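Local coordinates for protein P35 antigen (Borrelia burgdorferi, PDB 4ALY) that is an outer surface lipoprotein that the Lyme disease spirochaete needs to ensure infection after a tick bite, by a molecular mechanism not established, at residues Arg96-Pro99 with Asn100-Gly104; Phe103-Arg106 with Ala107-Ser111; Glu127-Glu130 with Glu131-Met134. All blocks are in the same frame, centred on the assembly; numbering follows the deposited sequence.

Interaction 1: Arg96-Pro99 with Asn100-Gly104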
loop_
_atom_site.group_PDB
_atom_site.type_symbol
_atom_site.label_atom_id
_atom_site.label_comp_id
_atom_site.label_asym_id
_atom_site.label_seq_id
_atom_site.Cartn_x
_atom_site.Cartn_y
_atom_site.Cartn_z
ATOM N N ARG A 96 -2.564 8.993 -14.579
ATOM C CA ARG A 96 -1.320 9.752 -14.457
ATOM C C ARG A 96 -0.107 9.182 -15.162
ATOM O O ARG A 96 0.788 9.950 -15.543
ATOM C CB ARG A 96 -1.010 10.076 -12.992
ATOM C CG ARG A 96 -2.073 10.965 -12.330
ATOM C CD ARG A 96 -1.821 11.065 -10.835
ATOM N NE ARG A 96 -2.906 11.705 -10.074
ATOM C CZ ARG A 96 -3.213 13.013 -10.079
ATOM N NH1 ARG A 96 -2.549 13.896 -10.818
ATOM N NH2 ARG A 96 -4.203 13.448 -9.335
ATOM N N GLY A 97 -0.119 7.866 -15.443
ATOM C CA GLY A 97 1.015 7.149 -16.057
ATOM C C GLY A 97 2.220 7.303 -15.163
ATOM O O GLY A 97 2.083 7.461 -13.969
ATOM N N GLU A 98 3.392 7.441 -15.753
ATOM C CA GLU A 98 4.623 7.510 -14.976
ATOM C C GLU A 98 5.621 7.749 -16.056
ATOM O O GLU A 98 5.340 7.433 -17.214
ATOM C CB GLU A 98 4.898 6.133 -14.256
ATOM C CG GLU A 98 5.250 4.948 -15.179
ATOM C CD GLU A 98 5.070 3.556 -14.529
ATOM O OE1 GLU A 98 5.603 3.250 -13.412
ATOM O OE2 GLU A 98 4.386 2.742 -15.165
ATOM N N PRO A 99 6.798 8.227 -15.703
ATOM C CA PRO A 99 7.921 8.421 -16.597
ATOM C C PRO A 99 8.533 7.070 -16.989
ATOM O O PRO A 99 8.203 6.076 -16.348
ATOM C CB PRO A 99 8.934 9.083 -15.685
ATOM C CG PRO A 99 8.129 9.651 -14.585
ATOM C CD PRO A 99 7.204 8.535 -14.330
ATOM N N ASN A 100 9.410 7.038 -17.996
ATOM C CA ASN A 100 10.072 5.782 -18.369
ATOM C C ASN A 100 10.943 5.380 -17.210
ATOM O O ASN A 100 11.163 4.220 -17.006
ATOM C CB ASN A 100 11.020 5.934 -19.581
ATOM C CG ASN A 100 10.277 6.339 -20.849
ATOM O OD1 ASN A 100 9.118 5.961 -21.026
ATOM N ND2 ASN A 100 10.945 7.138 -21.747
ATOM N N ASP A 101 11.476 6.368 -16.494
ATOM C CA ASP A 101 12.321 6.079 -15.376
ATOM C C ASP A 101 11.540 5.680 -14.079
ATOM O O ASP A 101 12.142 5.525 -13.026
ATOM C CB ASP A 101 13.398 7.152 -15.194
ATOM C CG ASP A 101 12.951 8.358 -14.324
ATOM O OD1 ASP A 101 11.735 8.584 -14.056
ATOM O OD2 ASP A 101 13.885 9.131 -13.964
ATOM N N GLN A 102 10.231 5.452 -14.187
ATOM C CA GLN A 102 9.405 5.009 -13.033
ATOM C C GLN A 102 9.704 5.783 -11.768
ATOM O O GLN A 102 9.942 5.219 -10.659
ATOM C CB GLN A 102 9.498 3.493 -12.878
ATOM C CG GLN A 102 9.040 2.872 -14.177
ATOM C CD GLN A 102 9.256 1.390 -14.272
ATOM O OE1 GLN A 102 9.929 0.761 -13.430
ATOM N NE2 GLN A 102 8.615 0.794 -15.273
ATOM N N PHE A 103 9.698 7.108 -11.927
ATOM C CA PHE A 103 9.913 8.036 -10.829
ATOM C C PHE A 103 11.262 7.809 -10.209
ATOM O O PHE A 103 11.450 7.994 -8.974
ATOM C CB PHE A 103 8.776 7.991 -9.811
ATOM C CG PHE A 103 7.506 8.598 -10.334
ATOM C CD1 PHE A 103 7.472 9.943 -10.675
ATOM C CD2 PHE A 103 6.357 7.868 -10.461
ATOM C CE1 PHE A 103 6.319 10.532 -11.169
ATOM C CE2 PHE A 103 5.171 8.461 -10.964
ATOM C CZ PHE A 103 5.174 9.806 -11.327
ATOM N N GLY A 104 12.236 7.524 -11.082
ATOM C CA GLY A 104 13.640 7.403 -10.645
ATOM C C GLY A 104 13.933 5.998 -10.114
ATOM O O GLY A 104 15.086 5.626 -9.919
#

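Interaction 2: Phe103-Arg106 with Ala107-Ser111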
loop_
_atom_site.group_PDB
_atom_site.type_symbol
_atom_site.label_atom_id
_atom_site.label_comp_id
_atom_site.label_asym_id
_atom_site.label_seq_id
_atom_site.Cartn_x
_atom_site.Cartn_y
_atom_site.Cartn_z
ATOM N N PHE A 103 9.698 7.108 -11.927
ATOM C CA PHE A 103 9.913 8.036 -10.829
ATOM C C PHE A 103 11.262 7.809 -10.209
ATOM O O PHE A 103 11.450 7.994 -8.974
ATOM C CB PHE A 103 8.776 7.991 -9.811
ATOM C CG PHE A 103 7.506 8.598 -10.334
ATOM C CD1 PHE A 103 7.472 9.943 -10.675
ATOM C CD2 PHE A 103 6.357 7.868 -10.461
ATOM C CE1 PHE A 103 6.319 10.532 -11.169
ATOM C CE2 PHE A 103 5.171 8.461 -10.964
ATOM C CZ PHE A 103 5.174 9.806 -11.327
ATOM N N GLY A 104 12.236 7.524 -11.082
ATOM C CA GLY A 104 13.640 7.403 -10.645
ATOM C C GLY A 104 13.933 5.998 -10.114
ATOM O O GLY A 104 15.086 5.626 -9.919
ATOM N N MET A 105 12.894 5.198 -9.915
ATOM C CA MET A 105 13.053 3.960 -9.237
ATOM C C MET A 105 13.423 2.780 -10.135
ATOM O O MET A 105 13.779 1.712 -9.665
ATOM C CB MET A 105 11.779 3.657 -8.468
ATOM C CG MET A 105 11.682 4.463 -7.198
ATOM S SD MET A 105 10.074 4.233 -6.371
ATOM C CE MET A 105 10.727 3.032 -5.268
ATOM N N ARG A 106 13.331 2.955 -11.425
ATOM C CA ARG A 106 13.488 1.803 -12.264
ATOM C C ARG A 106 14.940 1.278 -12.361
ATOM O O ARG A 106 15.124 0.065 -12.293
ATOM C CB ARG A 106 12.960 2.103 -13.638
ATOM C CG ARG A 106 13.504 1.139 -14.649
ATOM C CD ARG A 106 13.179 1.661 -16.030
ATOM N NE ARG A 106 12.729 0.585 -16.867
ATOM C CZ ARG A 106 11.743 0.684 -17.753
ATOM N NH1 ARG A 106 11.081 1.845 -17.969
ATOM N NH2 ARG A 106 11.413 -0.422 -18.411
ATOM N N ALA A 107 15.944 2.154 -12.495
ATOM C CA ALA A 107 17.326 1.674 -12.794
ATOM C C ALA A 107 17.889 0.770 -11.709
ATOM O O ALA A 107 18.589 -0.160 -12.045
ATOM C CB ALA A 107 18.303 2.854 -13.054
ATOM N N GLU A 108 17.593 1.058 -10.413
ATOM C CA GLU A 108 18.203 0.342 -9.272
ATOM C C GLU A 108 17.281 -0.458 -8.426
ATOM O O GLU A 108 17.760 -1.197 -7.521
ATOM C CB GLU A 108 18.848 1.280 -8.269
ATOM C CG GLU A 108 19.605 2.450 -8.838
ATOM C CD GLU A 108 20.853 2.048 -9.540
ATOM O OE1 GLU A 108 21.129 0.814 -9.654
ATOM O OE2 GLU A 108 21.560 2.979 -9.974
ATOM N N ILE A 109 15.972 -0.283 -8.612
ATOM C CA ILE A 109 15.020 -1.037 -7.810
ATOM C C ILE A 109 14.173 -1.856 -8.747
ATOM O O ILE A 109 14.353 -3.082 -8.837
ATOM C CB ILE A 109 14.174 -0.098 -6.915
ATOM C CG1 ILE A 109 15.063 0.955 -6.268
ATOM C CG2 ILE A 109 13.353 -0.877 -5.862
ATOM C CD1 ILE A 109 14.341 1.976 -5.397
ATOM N N PHE A 110 13.249 -1.225 -9.491
ATOM C CA PHE A 110 12.187 -2.041 -10.092
ATOM C C PHE A 110 12.799 -3.026 -11.081
ATOM O O PHE A 110 12.364 -4.175 -11.263
ATOM C CB PHE A 110 11.124 -1.191 -10.756
ATOM C CG PHE A 110 10.362 -0.287 -9.823
ATOM C CD1 PHE A 110 10.196 -0.592 -8.481
ATOM C CD2 PHE A 110 9.732 0.854 -10.324
ATOM C CE1 PHE A 110 9.443 0.225 -7.639
ATOM C CE2 PHE A 110 8.931 1.669 -9.504
ATOM C CZ PHE A 110 8.791 1.364 -8.155
ATOM N N SER A 111 13.880 -2.611 -11.698
ATOM C CA SER A 111 14.462 -3.567 -12.665
ATOM C C SER A 111 15.409 -4.600 -11.995
ATOM O O SER A 111 16.008 -5.345 -12.711
ATOM C CB SER A 111 15.134 -2.863 -13.847
ATOM O OG SER A 111 16.332 -2.276 -13.410
HETATM O O HOH W 1 16.630 3.541 -9.189
#

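Interaction 3: Glu127-Glu130 with Glu131-Met134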
loop_
_atom_site.group_PDB
_atom_site.type_symbol
_atom_site.label_atom_id
_atom_site.label_comp_id
_atom_site.label_asym_id
_atom_site.label_seq_id
_atom_site.Cartn_x
_atom_site.Cartn_y
_atom_site.Cartn_z
ATOM N N GLU A 127 4.206 -5.730 -17.311
ATOM C CA GLU A 127 3.278 -6.649 -16.702
ATOM C C GLU A 127 2.886 -6.185 -15.306
ATOM O O GLU A 127 1.920 -6.647 -14.768
ATOM C CB GLU A 127 3.904 -8.062 -16.687
ATOM C CG GLU A 127 3.114 -9.084 -15.893
ATOM C CD GLU A 127 3.743 -10.475 -15.755
ATOM O OE1 GLU A 127 4.639 -10.861 -16.549
ATOM O OE2 GLU A 127 3.314 -11.234 -14.833
ATOM N N TYR A 128 3.663 -5.283 -14.727
ATOM C CA TYR A 128 3.455 -4.794 -13.371
ATOM C C TYR A 128 3.069 -3.322 -13.343
ATOM O O TYR A 128 3.169 -2.672 -12.312
ATOM C CB TYR A 128 4.704 -5.065 -12.542
ATOM C CG TYR A 128 4.894 -6.538 -12.409
ATOM C CD1 TYR A 128 4.088 -7.266 -11.565
ATOM C CD2 TYR A 128 5.845 -7.217 -13.175
ATOM C CE1 TYR A 128 4.196 -8.645 -11.468
ATOM C CE2 TYR A 128 5.978 -8.587 -13.073
ATOM C CZ TYR A 128 5.140 -9.300 -12.226
ATOM O OH TYR A 128 5.252 -10.679 -12.083
ATOM N N THR A 129 2.637 -2.799 -14.492
ATOM C CA THR A 129 2.059 -1.452 -14.556
ATOM C C THR A 129 1.066 -1.173 -13.412
ATOM O O THR A 129 1.280 -0.229 -12.602
ATOM C CB THR A 129 1.358 -1.218 -15.918
ATOM O OG1 THR A 129 2.267 -1.542 -16.972
ATOM C CG2 THR A 129 0.903 0.228 -16.048
ATOM N N GLU A 130 0.013 -2.000 -13.337
ATOM C CA GLU A 130 -0.979 -1.888 -12.249
ATOM C C GLU A 130 -0.406 -1.845 -10.820
ATOM O O GLU A 130 -0.743 -0.949 -10.018
ATOM C CB GLU A 130 -2.003 -2.975 -12.319
ATOM C CG GLU A 130 -3.410 -2.469 -12.542
ATOM C CD GLU A 130 -4.377 -3.047 -11.503
ATOM O OE1 GLU A 130 -3.923 -3.863 -10.670
ATOM O OE2 GLU A 130 -5.582 -2.679 -11.485
ATOM N N GLU A 131 0.454 -2.801 -10.508
ATOM C CA GLU A 131 1.050 -2.920 -9.199
ATOM C C GLU A 131 1.988 -1.732 -8.884
ATOM O O GLU A 131 1.997 -1.142 -7.799
ATOM C CB GLU A 131 1.835 -4.213 -9.163
ATOM C CG GLU A 131 0.957 -5.417 -9.066
ATOM C CD GLU A 131 0.640 -6.023 -10.414
ATOM O OE1 GLU A 131 0.845 -5.407 -11.505
ATOM O OE2 GLU A 131 0.153 -7.164 -10.364
ATOM N N ARG A 132 2.740 -1.329 -9.860
ATOM C CA ARG A 132 3.455 -0.111 -9.696
ATOM C C ARG A 132 2.522 1.099 -9.301
ATOM O O ARG A 132 2.791 1.813 -8.320
ATOM C CB ARG A 132 4.210 0.149 -10.948
ATOM C CG ARG A 132 5.661 -0.145 -10.872
ATOM C CD ARG A 132 6.302 0.498 -12.110
ATOM N NE ARG A 132 6.429 -0.701 -12.856
ATOM C CZ ARG A 132 6.074 -0.937 -14.105
ATOM N NH1 ARG A 132 5.624 0.013 -14.924
ATOM N NH2 ARG A 132 6.318 -2.171 -14.510
ATOM N N ARG A 133 1.455 1.317 -10.060
ATOM C CA ARG A 133 0.440 2.357 -9.817
ATOM C C ARG A 133 -0.109 2.295 -8.363
ATOM O O ARG A 133 -0.121 3.342 -7.606
ATOM C CB ARG A 133 -0.695 2.285 -10.883
ATOM C CG ARG A 133 -1.551 3.589 -10.995
ATOM C CD ARG A 133 -2.561 3.708 -9.835
ATOM N NE ARG A 133 -3.359 2.500 -9.714
ATOM C CZ ARG A 133 -3.995 2.170 -8.606
ATOM N NH1 ARG A 133 -3.854 2.950 -7.563
ATOM N NH2 ARG A 133 -4.731 1.070 -8.515
ATOM N N MET A 134 -0.465 1.083 -7.915
ATOM C CA MET A 134 -0.994 0.878 -6.528
ATOM C C MET A 134 0.103 1.278 -5.548
ATOM O O MET A 134 -0.138 1.926 -4.568
ATOM C CB MET A 134 -1.422 -0.566 -6.321
ATOM C CG MET A 134 -2.926 -0.803 -6.299
ATOM S SD MET A 134 -3.291 -2.489 -6.787
ATOM C CE MET A 134 -5.012 -2.402 -7.316
#

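Interaction 1: Arg96-Pro99 with Asn100-Gly104
With CG turned beside its own backbone N (chi1 -71°), Phe103 swings its ring back over Pro99, while Glu98, whose CG sits between backbone N and carbonyl carbon (chi1 68°), runs out alongside Gln102. Both groups lie in the loop between helix 70-95 and helix 106-110. Pro99 CD stands over the middle of the Phe103 ring, 3.7 Å from its centroid and only 4° off the ring normal, a CH-pi contact squarely over the face in which the two side chains meet at about a right angle. Glu98 CB also comes near this ring, 4.0 Å from Phe103 CE2, but obliquely.

The backbone makes the approach possible. Residues Pro99 to Gln102 form a type I beta turn, closed by a hydrogen bond of 3.0 Å from Gln102 N to Pro99 O; the donor lies well above the carbonyl plane. Asp101 brings OD1 to within 3.3 Å of Pro99 CB, and the same carboxylate oxygen accepts a weak hydrogen bond from Gly104 N. Next to it along the chain, the aliphatic part of Gln102 lies beside the Glu98 carboxylate, with Gln102 CG 3.5 Å from Glu98 OE1.

The polar ends turn in to the protein: Glu98 OE1 is hydrogen-bonded to Tyr136 OH and OE2 forms a salt bridge with Arg132, while Gln102 NE2 bonds to Asp124 O. The Phe103 ring meets Tyr136 edge-to-face. A proline C-H next to the ring nitrogen is somewhat polarised and so suited to a pi face, and the Arg132 and Tyr136 partners would probably stabilise Glu98 as a carboxylate; a CH-pi contact and a paired carboxylate both hold this surface turn.

Interaction 2: Phe103-Arg106 with Ala107-Ser111
Met105 meets Phe110 through apolar and sulfur contacts at the start of the short helix 106-110. Met105 CB lies over one face of the Phe110 ring, 3.9 Å from its centroid and toward the rim, in a CH-pi contact. The sulfur follows at a slant: Met105 SD is 3.6 Å from Phe110 CZ, a Met-aromatic contact. A bend at chi3 (98°) turns the methyl CE toward Ile109, 3.8 Å from its CD1.

The hydrogen bonds double up on two carbonyls. Met105 O accepts from Ile109 N at 3.1 Å and from Phe110 N at 3.0 Å, the two donors arriving from opposite faces of its plane. Arg106 O also has two donors, Ser111 N in its plane and the hydroxyl Ser111 OG. Phe110 N to Met105 O and Ser111 N to Arg106 O each span five residues, as in a pi-type turn. The Arg106 guanidinium reaches back to Asn100 O and forms a salt bridge with Asp124.

Water supplies a third link, giving a hydrogen to Gly104 O and accepting one from Glu108 N.

Ile109 packs on Val166 and Leu170, Phe110 on Leu135 and Tyr136. The doubled acceptors imply that the widened turn can satisfy the N-H groups of Ile109, Phe110 and Ser111.

Interaction 3: Glu127-Glu130 with Glu131-Met134
Helix 129-137 begins here, and its first turn is where Tyr128 at the N-cap position meets Glu131 and Arg132. The Glu131 chain bends at chi2 (94°), which folds its carboxylate back toward the helix start: OE1 comes 3.3 Å from Tyr128 CA and 3.7 Å from Tyr128 CD1, with ring and carboxylate planes 57° apart. Near the first turn's backbone N-H groups, this negative charge would probably be favoured by the helix dipole.

The alpha-helical pattern then sets in with three successive i to i+4 bonds. Arg132 N reaches Tyr128 O at 2.8 Å, nearly straight at 171°, and Arg133 N to Thr129 O and Met134 N to Glu130 O follow.

Arg132 bends at chi3 and lays one face of its guanidinium over the backbone at Tyr128 and Thr129, Arg132 NH2 lying 3.6 Å from Tyr128 C. That same NH2 is hydrogen-bonded to the carbonyl of Phe123, beyond this turn. Thr129 OG1 is bonded to His126 O. Further along, Glu130 OE1 touches Met134 CE at 3.8 Å, and Met134 packs on Phe175 and Leu179 of helix 163-189.

Interactions 1 and 2 run directly into one another, sharing Phe103 and Gly104, with centres about 9 Å apart; interaction 3 comes later along the chain, its centre about 11 Å from that of the first and 13 Å from that of the second. The sequence leads from the loop after helix 70-95 into helix 106-110 and then to the start of helix 129-137. Arg132 of interaction 3 is common to all three, touching both of the others. Between interactions 1 and 2, Gln102 OE1 packs against the Phe110 ring. All three lie on the same side of the chain's centre in this all-helical protein, within its Borrelia Bbcrasp-1 family region.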